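Local atomic coordinates of endo-1,3-beta-glucanase, family GH16 (Zobellia galactanivorans, PDB entry 4CTE), a protein that probably hydrolyses internal beta-1,3-glucosidic linkages of laminarin-type glucans, the part described here being its GH16 domain. Residues Ala97-Gly102 with Glu115-Ser120; Arg68-Gly73 with Glu195-Leu200; Asn32-Tyr37 with Asn201-Gly206; Ser90-Trp95 with Arg121-Leu126. The protein carries 1 engineered substitution. One frame throughout, in Å; residues are numbered along the deposited sequence.

Contact 1: residues Ala97-Gly102 with Glu115-Ser120; sequences AFWMLG and EIDIMS. Engineered in segment 115-120: S120 (natural residue Glu). With GS1 (1-thio-beta-D-glucopyranose), chain C; GS1 (1-thio-beta-D-glucopyranose), chain B.
F98 and M119 pair in an antiparallel ladder that is interrupted by a classic beta bulge, I118 and M119 both facing F98. In the jelly-roll fold of GH16 enzymes this bulge lies in the E-x-D-x-x-E signature, whose two glutamates are the usual catalytic pair; here the last position is S120, an engineered replacement of the natural Glu, and E115 stands at the position that serves as nucleophile in the family. F98 N bonds to M119 O at 2.8 Å, F98 O takes M119 N and, weakly, I118 N, and M100 and I116 exchange a second pair of backbone bonds. The two faces differ sharply. On the apolar one, F98 CG points away from its own N (chi1 167°) and the ring turns a face to I118, whose CD1 sits 3.9 Å from the centroid in a CH-pi contact; the same methyl meets M100 SD at 4.0 Å. Strands 80-87 and 157-163 cover this side. On the other face W99 swings its indole over its own backbone (chi1 56°), and N201 holds NE1. The extended E115 crosses the benzo part obliquely, CG 3.8 Å from W99 CE3; W110 holds OE1, but the exact place of OE2 is doubtful. D117 runs alongside W99, pointing the same way. The chain C thioglucose lies against this face: its O4 stands over the indole rim, 3.0 Å from W99 CZ3, and its O6 is 3.4 Å from S120 CB.

Contact 2: residues Arg68-Gly73 with Glu195-Leu200; sequences RMKTQG and EFFILL. With GS1 (1-thio-beta-D-glucopyranose), chain B; EDO (1,2-ethanediol), chain G.
F197 folds its ring back over its own main chain (chi1 60°), and Q72 runs out extended, CG trans to N (chi1 -173°), which lays the glutamine along the phenyl ring at the end of an antiparallel ladder of the jelly roll. Q72 CB sits over the ring centre, 3.4 Å from the F197 centroid in a CH-pi contact, and the amide beyond it stacks nearly parallel to the ring. An alanine in place of F197 is likely to open a gap beneath Q72 and set its amide free to turn, weakening its hold on K70 NZ, which bonds to Q72 OE1 at 2.7 Å. The ladder itself joins M69 to L200 by two backbone bonds, and T71 N continues it to I198 O. T71 then replaces a backbone acceptor with its hydroxyl: I198 N points almost straight at OG1, at 3.0 Å, an oxygen also bonded to K75 O. R68 reaches out past L199 CD2, 3.6 Å from its NH2, and E22 forms a salt bridge with R68 NE. The guanidinium edge takes a 1,2-ethanediol, probably from the crystallisation liquor, and the chain B thioglucose, where R68 NH2 meets O6 at 2.8 Å and 171°.

Contact 3: residues Asn32-Tyr37 with Asn201-Gly206; sequences NNELQY and NMAVGG. With GS1 (1-thio-beta-D-glucopyranose), chain B.
Q36 stands over the end of strand 196-204 with its amide turned both ways: the oxygen to the backbone of V204, the nitrogen to the carboxylate of E34. Two successive bends, chi1 79° and chi2 -62°, fold the amide back over A203. V204 N bonds to Q36 OE1 at 2.8 Å and nearly straight (168°), although it approaches from above the carbonyl plane and not on a lone pair. Q36 NE2 gives its bond, 3.1 Å, to the anti lone pair of E34 OE1. A203 CB is tucked beneath the pair, 3.5 Å from Q36 OE1 and equally close to E34 OE1. E34 runs extended beyond CG, passing G205 with CG 3.3 Å from its O, and its carboxylate packs on W95. Between these two side chains the backbone bonds directly, L35 N to V204 O at 2.8 Å, with the L35 side chain leaning over G205. The two glycines make so close an approach possible: a CB on G205 would clash with L35 CD1, and one on G206 would be tight against E34 CG and N32 O. Farther along, N32 carries the 32-37 segment to the chain B thioglucose at the cleft of this GH16 domain. The chemistry is that of a glutamine standing in for a strand partner: its amide satisfies a strand N-H and probably helps to hold the E34 carboxylate in place, whereas G205 O is buried here without a polar partner.

Contact 4: residues Ser90-Trp95 with Arg121-Leu126; sequences SGQGLW and RINNAL. With GS1 (1-thio-beta-D-glucopyranose), chain C.
N123 and G93 join two turns at one edge of the jelly roll, a type II beta turn from G91 to L94 and a type II' turn from I122 to A125. N123 OD1 accepts G93 N at 2.8 Å, and N123 N returns a bond to L94 O at 2.9 Å. The Q92 amide stacks over that of N123, their planes 27° apart. At the start of the second turn, I122 CG2 lies over a face of W95, 4.2 Å from the centroid of the five-membered ring in a CH-pi contact. At the S90 end, R121 bonds to both segments. Extended from CG to NE and leaving the backbone opposite its N (chi1 179°), it presents two guanidinium edges: NH1 and NH2 grip S90 OG end-on, NH2 at 2.8 Å, while NE and NH2 hold A125 O side-on. With a methionine here, S90 OG and A125 O would probably be left without these donors, and the tie from S90 to the 122-125 turn would be lost. Farther out, one water links Q92 N with N124 ND2 and a second donates to L94 O and N123 O, P209 O receives N123 ND2, and W208 meets W95 edge-to-face. The W95 ring also borders the chain C thioglucose: W95 NE1 bonds weakly to O6 at 3.3 Å, and O5 lies at the ring edge, 2.8 Å from W95 CZ2.

Overall arrangement
Strands 94-102 and 196-204, neighbours in one sheet, tie all four contacts together. Contacts 1 and 2, centres 9 Å apart, meet where W99 O probably bonds to L199 N (2.7 Å); contacts 3 and 4, centres 12 Å apart, meet where G205 N probably bonds to G93 O, also at 2.7 Å. Contacts 2 and 4 stand at opposite sides of the chain's centre, about 23 Å between centres. The sugars mark the cleft these contacts line: chain B thioglucose touches contacts 1, 2 and 3, chain C contacts 1 and 4. Contact 1, carrying the signature sequence, thus lies next to both; the calcium site is farther off, the side chains of F98 and D225 being about 11 Å apart.

Contact 1: residues Ala97-Gly102 with Glu115-Ser120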
# COMPACT_ATOMS: atom_id res chain seq x y z
N ALA A 97 4.15 -2.00 -0.29
CA ALA A 97 2.74 -1.93 0.15
C ALA A 97 1.90 -1.21 -0.87
O ALA A 97 2.38 -0.31 -1.54
CB ALA A 97 2.59 -1.24 1.51
N PHE A 98 0.64 -1.64 -0.97
CA PHE A 98 -0.41 -1.08 -1.83
C PHE A 98 -1.57 -0.96 -0.86
O PHE A 98 -2.13 -1.99 -0.40
CB PHE A 98 -0.72 -2.01 -2.97
CG PHE A 98 -2.01 -1.68 -3.73
CD1 PHE A 98 -2.34 -0.35 -4.11
CD2 PHE A 98 -2.83 -2.73 -4.18
CE1 PHE A 98 -3.52 -0.09 -4.86
CE2 PHE A 98 -4.00 -2.49 -4.91
CZ PHE A 98 -4.34 -1.16 -5.27
N TRP A 99 -1.92 0.29 -0.55
CA TRP A 99 -2.80 0.53 0.56
C TRP A 99 -3.59 1.79 0.44
O TRP A 99 -3.45 2.51 -0.55
CB TRP A 99 -1.96 0.47 1.86
CG TRP A 99 -0.79 1.40 1.94
CD1 TRP A 99 0.33 1.46 1.09
CD2 TRP A 99 -0.48 2.31 3.05
NE1 TRP A 99 1.25 2.36 1.57
CE2 TRP A 99 0.82 2.92 2.74
CE3 TRP A 99 -1.16 2.68 4.24
CZ2 TRP A 99 1.41 3.85 3.59
CZ3 TRP A 99 -0.55 3.63 5.09
CH2 TRP A 99 0.70 4.21 4.76
N MET A 100 -4.44 2.05 1.43
CA MET A 100 -5.37 3.18 1.42
C MET A 100 -5.49 3.76 2.80
O MET A 100 -5.40 3.03 3.79
CB MET A 100 -6.76 2.73 0.94
CG MET A 100 -6.75 1.96 -0.39
SD MET A 100 -8.40 1.57 -0.97
CE MET A 100 -8.96 3.16 -1.63
N LEU A 101 -5.69 5.07 2.84
CA LEU A 101 -5.89 5.83 4.07
C LEU A 101 -7.08 6.71 3.91
O LEU A 101 -7.32 7.22 2.81
CB LEU A 101 -4.68 6.69 4.38
CG LEU A 101 -3.43 6.00 4.91
CD1 LEU A 101 -2.27 7.02 4.92
CD2 LEU A 101 -3.64 5.41 6.31
N GLY A 102 -7.83 6.90 4.99
CA GLY A 102 -9.00 7.81 4.96
C GLY A 102 -8.58 9.25 4.70
O GLY A 102 -7.55 9.73 5.23
N GLU A 115 -7.40 2.53 7.74
CA GLU A 115 -6.35 2.15 6.81
C GLU A 115 -6.70 0.80 6.25
O GLU A 115 -7.02 -0.10 7.01
CB GLU A 115 -4.97 2.10 7.53
CG GLU A 115 -3.86 1.49 6.70
CD GLU A 115 -2.48 1.48 7.33
OE1 GLU A 115 -2.21 2.21 8.31
OE2 GLU A 115 -1.64 0.75 6.78
N ILE A 116 -6.63 0.70 4.92
CA ILE A 116 -6.82 -0.57 4.21
C ILE A 116 -5.51 -0.95 3.47
O ILE A 116 -5.15 -0.34 2.43
CB ILE A 116 -8.03 -0.58 3.20
CG1 ILE A 116 -9.35 -0.11 3.84
CG2 ILE A 116 -8.15 -1.97 2.54
CD1 ILE A 116 -10.44 0.14 2.83
N ASP A 117 -4.84 -1.94 4.02
CA ASP A 117 -3.63 -2.53 3.40
C ASP A 117 -4.12 -3.60 2.46
O ASP A 117 -4.53 -4.70 2.91
CB ASP A 117 -2.65 -3.09 4.46
CG ASP A 117 -2.23 -2.03 5.47
OD1 ASP A 117 -2.17 -0.83 5.12
OD2 ASP A 117 -1.95 -2.39 6.63
N ILE A 118 -4.13 -3.30 1.17
CA ILE A 118 -4.60 -4.26 0.15
C ILE A 118 -3.56 -5.37 0.02
O ILE A 118 -3.91 -6.58 0.04
CB ILE A 118 -4.94 -3.58 -1.21
CG1 ILE A 118 -6.02 -2.49 -0.99
CG2 ILE A 118 -5.35 -4.64 -2.23
CD1 ILE A 118 -6.30 -1.57 -2.16
N MET A 119 -2.30 -4.95 -0.07
CA MET A 119 -1.18 -5.86 -0.12
C MET A 119 -0.03 -5.26 0.63
O MET A 119 0.33 -4.09 0.38
CB MET A 119 -0.76 -6.13 -1.58
CG MET A 119 0.42 -7.08 -1.79
SD MET A 119 2.08 -6.43 -1.43
CE MET A 119 2.31 -5.17 -2.70
N SER A 120 0.55 -6.06 1.53
CA SER A 120 1.90 -5.74 2.06
C SER A 120 2.68 -7.05 2.16
O SER A 120 2.10 -8.16 2.25
CB SER A 120 1.87 -4.97 3.38
OG SER A 120 1.23 -5.76 4.36
C1 GS1 C . 1.51 -1.66 8.95
S1 GS1 C . 2.48 -2.82 9.86
C2 GS1 C . 1.70 -0.30 9.59
O2 GS1 C . 1.24 -0.18 10.94
C3 GS1 C . 0.78 0.53 8.79
C4 GS1 C . 1.50 0.59 7.49
O4 GS1 C . 0.92 1.70 6.86
C5 GS1 C . 1.16 -0.73 6.84
O5 GS1 C . 1.95 -1.68 7.58
C6 GS1 C . 1.39 -0.72 5.33
O6 GS1 C . 1.88 -2.01 5.00
C1 GS1 B . 1.24 3.53 9.72
S1 GS1 B . 1.65 1.94 9.00
C2 GS1 B . 2.16 3.95 10.89
O2 GS1 B . 2.14 2.96 11.92
C3 GS1 B . 1.62 5.30 11.42
O3 GS1 B . 2.34 5.78 12.61
C4 GS1 B . 1.47 6.34 10.22
O4 GS1 B . 0.87 7.54 10.70
C5 GS1 B . 0.64 5.77 9.03
O5 GS1 B . 1.22 4.49 8.62
C6 GS1 B . 0.41 6.70 7.81
O6 GS1 B . 1.62 6.95 7.09

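Contact 2: residues Arg68-Gly73 with Glu195-Leu200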
# COMPACT_ATOMS: atom_id res chain seq x y z
N ARG A 68 7.47 6.79 -2.35
CA ARG A 68 6.15 6.65 -1.78
C ARG A 68 5.28 7.67 -2.51
O ARG A 68 5.62 8.89 -2.58
CB ARG A 68 6.15 6.93 -0.31
CG ARG A 68 4.77 6.94 0.34
CD ARG A 68 4.90 6.80 1.84
NE ARG A 68 3.73 7.28 2.59
CZ ARG A 68 3.40 6.90 3.82
NH1 ARG A 68 4.11 5.96 4.48
NH2 ARG A 68 2.33 7.46 4.42
N MET A 69 4.15 7.17 -2.99
CA MET A 69 3.21 7.96 -3.81
C MET A 69 1.81 7.82 -3.26
O MET A 69 1.45 6.74 -2.76
CB MET A 69 3.22 7.45 -5.23
CG MET A 69 4.56 7.51 -5.94
SD MET A 69 4.60 6.50 -7.42
CE MET A 69 3.21 7.04 -8.42
N LYS A 70 0.99 8.87 -3.39
CA LYS A 70 -0.35 8.84 -2.83
C LYS A 70 -1.26 9.61 -3.75
O LYS A 70 -0.77 10.50 -4.49
CB LYS A 70 -0.38 9.42 -1.42
CG LYS A 70 0.03 10.90 -1.28
CD LYS A 70 0.04 11.35 0.14
CE LYS A 70 0.46 12.82 0.16
NZ LYS A 70 0.54 13.32 1.57
N THR A 71 -2.55 9.31 -3.71
CA THR A 71 -3.51 10.07 -4.52
C THR A 71 -4.27 11.12 -3.70
O THR A 71 -5.24 11.76 -4.21
CB THR A 71 -4.57 9.17 -5.23
OG1 THR A 71 -5.40 8.54 -4.24
CG2 THR A 71 -3.93 8.12 -6.16
N GLN A 72 -3.84 11.32 -2.45
CA GLN A 72 -4.45 12.28 -1.51
C GLN A 72 -4.64 13.66 -2.12
O GLN A 72 -3.70 14.23 -2.63
CB GLN A 72 -3.58 12.38 -0.25
CG GLN A 72 -4.21 13.21 0.86
CD GLN A 72 -3.33 13.39 2.07
OE1 GLN A 72 -2.10 13.29 1.99
NE2 GLN A 72 -3.94 13.67 3.21
N GLY A 73 -5.88 14.16 -2.06
CA GLY A 73 -6.27 15.48 -2.57
C GLY A 73 -6.54 15.48 -4.05
O GLY A 73 -6.80 16.54 -4.63
N GLU A 195 -14.49 8.24 2.39
CA GLU A 195 -13.62 8.20 1.22
C GLU A 195 -12.16 7.95 1.65
O GLU A 195 -11.74 8.48 2.68
CB GLU A 195 -13.71 9.49 0.41
CG GLU A 195 -15.10 9.73 -0.23
CD GLU A 195 -15.11 10.69 -1.41
OE1 GLU A 195 -14.03 11.05 -1.95
OE2 GLU A 195 -16.23 11.07 -1.83
N PHE A 196 -11.42 7.14 0.87
CA PHE A 196 -10.01 6.83 1.05
C PHE A 196 -9.20 7.11 -0.20
O PHE A 196 -9.66 6.86 -1.31
CB PHE A 196 -9.76 5.33 1.41
CG PHE A 196 -10.13 4.92 2.81
CD1 PHE A 196 -11.43 5.17 3.37
CD2 PHE A 196 -9.22 4.15 3.56
CE1 PHE A 196 -11.76 4.73 4.66
CE2 PHE A 196 -9.55 3.70 4.85
CZ PHE A 196 -10.79 4.02 5.41
N PHE A 197 -7.97 7.59 -0.02
CA PHE A 197 -7.02 7.71 -1.14
C PHE A 197 -6.06 6.50 -1.15
O PHE A 197 -5.94 5.75 -0.15
CB PHE A 197 -6.24 9.04 -1.09
CG PHE A 197 -5.41 9.26 0.17
CD1 PHE A 197 -4.07 8.81 0.25
CD2 PHE A 197 -5.94 9.98 1.24
CE1 PHE A 197 -3.29 9.05 1.42
CE2 PHE A 197 -5.19 10.24 2.39
CZ PHE A 197 -3.87 9.78 2.48
N ILE A 198 -5.35 6.33 -2.26
CA ILE A 198 -4.48 5.20 -2.48
C ILE A 198 -3.02 5.57 -2.31
O ILE A 198 -2.61 6.68 -2.69
CB ILE A 198 -4.72 4.65 -3.91
CG1 ILE A 198 -6.16 4.07 -4.00
CG2 ILE A 198 -3.65 3.62 -4.32
CD1 ILE A 198 -6.69 3.85 -5.40
N LEU A 199 -2.23 4.64 -1.75
CA LEU A 199 -0.78 4.80 -1.66
C LEU A 199 -0.05 3.61 -2.27
O LEU A 199 -0.57 2.45 -2.24
CB LEU A 199 -0.29 5.01 -0.21
CG LEU A 199 -0.92 6.13 0.65
CD1 LEU A 199 -2.19 5.62 1.32
CD2 LEU A 199 0.10 6.66 1.67
N LEU A 200 1.11 3.87 -2.83
CA LEU A 200 2.05 2.83 -3.28
C LEU A 200 3.40 3.21 -2.73
O LEU A 200 3.79 4.38 -2.83
CB LEU A 200 2.13 2.73 -4.80
CG LEU A 200 0.97 2.00 -5.47
CD1 LEU A 200 1.01 2.33 -6.95
CD2 LEU A 200 1.03 0.48 -5.19
C1 GS1 B . 1.24 3.53 9.72
S1 GS1 B . 1.65 1.94 9.00
C2 GS1 B . 2.16 3.95 10.89
O2 GS1 B . 2.14 2.96 11.92
C3 GS1 B . 1.62 5.30 11.42
O3 GS1 B . 2.34 5.78 12.61
C4 GS1 B . 1.47 6.34 10.22
O4 GS1 B . 0.87 7.54 10.70
C5 GS1 B . 0.64 5.77 9.03
O5 GS1 B . 1.22 4.49 8.62
C6 GS1 B . 0.41 6.70 7.81
O6 GS1 B . 1.62 6.95 7.09
C1 EDO G . -0.15 9.98 4.23
O1 EDO G . 1.24 9.95 3.86
C2 EDO G . -0.34 11.23 5.04
O2 EDO G . 0.11 12.34 4.21

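Contact 3: residues Asn32-Tyr37 with Asn201-Gly206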
# COMPACT_ATOMS: atom_id res chain seq x y z
N ASN A 32 7.14 3.93 11.59
CA ASN A 32 7.56 2.54 11.76
C ASN A 32 9.04 2.29 11.83
O ASN A 32 9.45 1.15 11.59
CB ASN A 32 6.98 1.70 10.62
CG ASN A 32 5.46 1.68 10.60
OD1 ASN A 32 4.85 2.07 9.61
ND2 ASN A 32 4.86 1.25 11.68
N ASN A 33 9.83 3.34 12.13
CA ASN A 33 11.29 3.28 12.21
C ASN A 33 11.91 2.76 10.89
O ASN A 33 12.92 2.09 10.91
CB ASN A 33 11.76 2.47 13.46
CG ASN A 33 11.29 3.06 14.79
OD1 ASN A 33 10.77 2.33 15.61
ND2 ASN A 33 11.47 4.35 15.00
N GLU A 34 11.27 3.08 9.75
CA GLU A 34 11.76 2.70 8.41
C GLU A 34 13.10 3.39 8.11
O GLU A 34 13.42 4.48 8.67
CB GLU A 34 10.75 3.01 7.33
CG GLU A 34 9.52 2.15 7.50
CD GLU A 34 8.27 2.68 6.81
OE1 GLU A 34 8.37 3.49 5.85
OE2 GLU A 34 7.19 2.25 7.24
N LEU A 35 13.86 2.78 7.20
CA LEU A 35 15.26 3.26 6.96
C LEU A 35 15.46 4.09 5.72
O LEU A 35 16.51 4.70 5.59
CB LEU A 35 16.28 2.08 7.02
CG LEU A 35 16.24 1.15 8.26
CD1 LEU A 35 17.18 -0.03 8.09
CD2 LEU A 35 16.57 1.87 9.59
N GLN A 36 14.46 4.12 4.82
CA GLN A 36 14.65 4.83 3.58
C GLN A 36 14.26 6.32 3.66
O GLN A 36 13.43 6.72 4.49
CB GLN A 36 13.87 4.12 2.46
CG GLN A 36 12.34 4.40 2.42
CD GLN A 36 11.59 3.94 3.67
OE1 GLN A 36 11.92 2.90 4.24
NE2 GLN A 36 10.58 4.69 4.09
N TYR A 37 14.83 7.11 2.74
CA TYR A 37 14.47 8.49 2.56
C TYR A 37 13.74 8.47 1.24
O TYR A 37 14.30 8.05 0.23
CB TYR A 37 15.71 9.38 2.50
CG TYR A 37 15.42 10.86 2.41
CD1 TYR A 37 14.91 11.44 1.20
CD2 TYR A 37 15.72 11.74 3.48
CE1 TYR A 37 14.66 12.80 1.07
CE2 TYR A 37 15.46 13.11 3.34
CZ TYR A 37 14.95 13.61 2.15
OH TYR A 37 14.73 14.92 2.07
N ASN A 201 4.13 2.26 -2.14
CA ASN A 201 5.50 2.54 -1.73
C ASN A 201 6.30 1.25 -1.57
O ASN A 201 5.73 0.12 -1.59
CB ASN A 201 5.51 3.28 -0.38
CG ASN A 201 5.10 2.36 0.76
OD1 ASN A 201 3.93 2.07 0.92
ND2 ASN A 201 6.07 1.86 1.52
N MET A 202 7.61 1.43 -1.38
CA MET A 202 8.47 0.33 -0.93
C MET A 202 9.45 0.86 0.15
O MET A 202 10.35 1.64 -0.14
CB MET A 202 9.24 -0.35 -2.06
CG MET A 202 9.91 -1.65 -1.56
SD MET A 202 10.33 -2.83 -2.89
CE MET A 202 11.27 -1.77 -4.01
N ALA A 203 9.20 0.44 1.38
CA ALA A 203 10.03 0.84 2.50
C ALA A 203 11.24 -0.10 2.54
O ALA A 203 11.21 -1.22 1.97
CB ALA A 203 9.20 0.80 3.77
N VAL A 204 12.33 0.35 3.20
CA VAL A 204 13.52 -0.47 3.39
C VAL A 204 13.67 -0.47 4.89
O VAL A 204 13.91 0.58 5.46
CB VAL A 204 14.82 0.03 2.69
CG1 VAL A 204 15.95 -0.93 2.97
CG2 VAL A 204 14.59 0.14 1.20
N GLY A 205 13.48 -1.64 5.50
CA GLY A 205 13.55 -1.80 6.96
C GLY A 205 12.37 -1.19 7.69
O GLY A 205 11.50 -0.50 7.11
N GLY A 206 12.35 -1.45 8.99
CA GLY A 206 11.26 -0.96 9.84
C GLY A 206 10.80 -2.00 10.84
O GLY A 206 11.29 -3.16 10.82
C1 GS1 B . 1.24 3.53 9.72
S1 GS1 B . 1.65 1.94 9.00
C2 GS1 B . 2.16 3.95 10.89
O2 GS1 B . 2.14 2.96 11.92
C3 GS1 B . 1.62 5.30 11.42
O3 GS1 B . 2.34 5.78 12.61
C4 GS1 B . 1.47 6.34 10.22
O4 GS1 B . 0.87 7.54 10.70
C5 GS1 B . 0.64 5.77 9.03
O5 GS1 B . 1.22 4.49 8.62
C6 GS1 B . 0.41 6.70 7.81
O6 GS1 B . 1.62 6.95 7.09

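Contact 4: residues Ser90-Trp95 with Arg121-Leu126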
# COMPACT_ATOMS: atom_id res chain seq x y z
N SER A 90 12.63 -9.48 -4.20
CA SER A 90 12.76 -10.20 -2.97
C SER A 90 14.11 -9.86 -2.36
O SER A 90 15.15 -9.82 -3.04
CB SER A 90 12.59 -11.72 -3.17
OG SER A 90 11.20 -12.05 -3.29
N GLY A 91 14.09 -9.57 -1.09
CA GLY A 91 15.34 -9.28 -0.39
C GLY A 91 14.99 -8.89 1.00
O GLY A 91 14.00 -8.22 1.25
N GLN A 92 15.80 -9.39 1.93
CA GLN A 92 15.66 -9.05 3.32
C GLN A 92 15.66 -7.50 3.53
O GLN A 92 16.53 -6.84 2.96
CB GLN A 92 16.79 -9.72 4.07
CG GLN A 92 16.69 -9.65 5.58
CD GLN A 92 15.55 -10.45 6.15
OE1 GLN A 92 15.04 -10.12 7.25
NE2 GLN A 92 15.12 -11.50 5.43
N GLY A 93 14.69 -6.99 4.30
CA GLY A 93 14.47 -5.57 4.57
C GLY A 93 13.43 -4.88 3.69
O GLY A 93 12.90 -3.84 4.08
N LEU A 94 13.09 -5.48 2.55
CA LEU A 94 12.14 -4.86 1.60
C LEU A 94 10.71 -4.96 2.11
O LEU A 94 10.29 -6.03 2.58
CB LEU A 94 12.29 -5.45 0.21
CG LEU A 94 13.64 -5.14 -0.43
CD1 LEU A 94 13.73 -5.89 -1.73
CD2 LEU A 94 13.87 -3.63 -0.65
N TRP A 95 9.97 -3.87 2.04
CA TRP A 95 8.61 -3.86 2.54
C TRP A 95 7.69 -3.07 1.66
O TRP A 95 7.29 -1.94 2.01
CB TRP A 95 8.57 -3.31 3.96
CG TRP A 95 7.18 -3.19 4.53
CD1 TRP A 95 5.99 -3.69 3.99
CD2 TRP A 95 6.77 -2.53 5.78
NE1 TRP A 95 4.92 -3.39 4.79
CE2 TRP A 95 5.32 -2.69 5.88
CE3 TRP A 95 7.44 -1.84 6.78
CZ2 TRP A 95 4.60 -2.19 6.94
CZ3 TRP A 95 6.70 -1.34 7.85
CH2 TRP A 95 5.31 -1.50 7.93
N ARG A 121 4.00 -6.93 2.07
CA ARG A 121 4.88 -8.07 2.12
C ARG A 121 6.17 -7.64 2.82
O ARG A 121 6.58 -6.48 2.73
CB ARG A 121 5.19 -8.60 0.69
CG ARG A 121 6.14 -9.80 0.67
CD ARG A 121 6.55 -10.13 -0.73
NE ARG A 121 7.46 -11.29 -0.70
CZ ARG A 121 8.49 -11.49 -1.53
NH1 ARG A 121 8.84 -10.59 -2.48
NH2 ARG A 121 9.19 -12.60 -1.39
N ILE A 122 6.81 -8.57 3.51
CA ILE A 122 8.12 -8.25 4.07
C ILE A 122 9.16 -9.27 3.61
O ILE A 122 8.86 -10.50 3.44
CB ILE A 122 8.13 -8.15 5.64
CG1 ILE A 122 7.58 -9.44 6.30
CG2 ILE A 122 7.41 -6.88 6.11
CD1 ILE A 122 7.92 -9.59 7.78
N ASN A 123 10.40 -8.79 3.44
CA ASN A 123 11.57 -9.68 3.21
C ASN A 123 11.42 -10.61 2.01
O ASN A 123 11.05 -10.15 0.92
CB ASN A 123 11.89 -10.42 4.57
CG ASN A 123 12.08 -9.44 5.70
OD1 ASN A 123 12.58 -8.34 5.45
ND2 ASN A 123 11.71 -9.82 6.97
N ASN A 124 11.70 -11.90 2.22
CA ASN A 124 11.57 -12.96 1.19
C ASN A 124 10.35 -13.84 1.39
O ASN A 124 10.31 -14.92 0.84
CB ASN A 124 12.83 -13.86 1.20
CG ASN A 124 14.06 -13.10 0.80
OD1 ASN A 124 14.09 -12.50 -0.28
ND2 ASN A 124 15.11 -13.11 1.67
N ALA A 125 9.40 -13.41 2.23
CA ALA A 125 8.22 -14.21 2.55
C ALA A 125 7.42 -14.67 1.30
O ALA A 125 7.25 -13.89 0.34
CB ALA A 125 7.32 -13.43 3.51
N LEU A 126 6.97 -15.93 1.33
CA LEU A 126 6.05 -16.45 0.27
C LEU A 126 4.57 -16.28 0.75
O LEU A 126 3.71 -17.16 0.56
CB LEU A 126 6.42 -17.89 -0.17
CG LEU A 126 7.88 -18.07 -0.73
CD1 LEU A 126 8.09 -19.50 -1.21
CD2 LEU A 126 8.23 -17.04 -1.85
C1 GS1 C . 1.51 -1.66 8.95
S1 GS1 C . 2.48 -2.82 9.86
C2 GS1 C . 1.70 -0.30 9.59
O2 GS1 C . 1.24 -0.18 10.94
C3 GS1 C . 0.78 0.53 8.79
C4 GS1 C . 1.50 0.59 7.49
O4 GS1 C . 0.92 1.70 6.86
C5 GS1 C . 1.16 -0.73 6.84
O5 GS1 C . 1.95 -1.68 7.58
C6 GS1 C . 1.39 -0.72 5.33
O6 GS1 C . 1.88 -2.01 5.00
O HOH W 1 17.67 -11.48 1.04
O HOH W 2 9.31 -7.96 0.54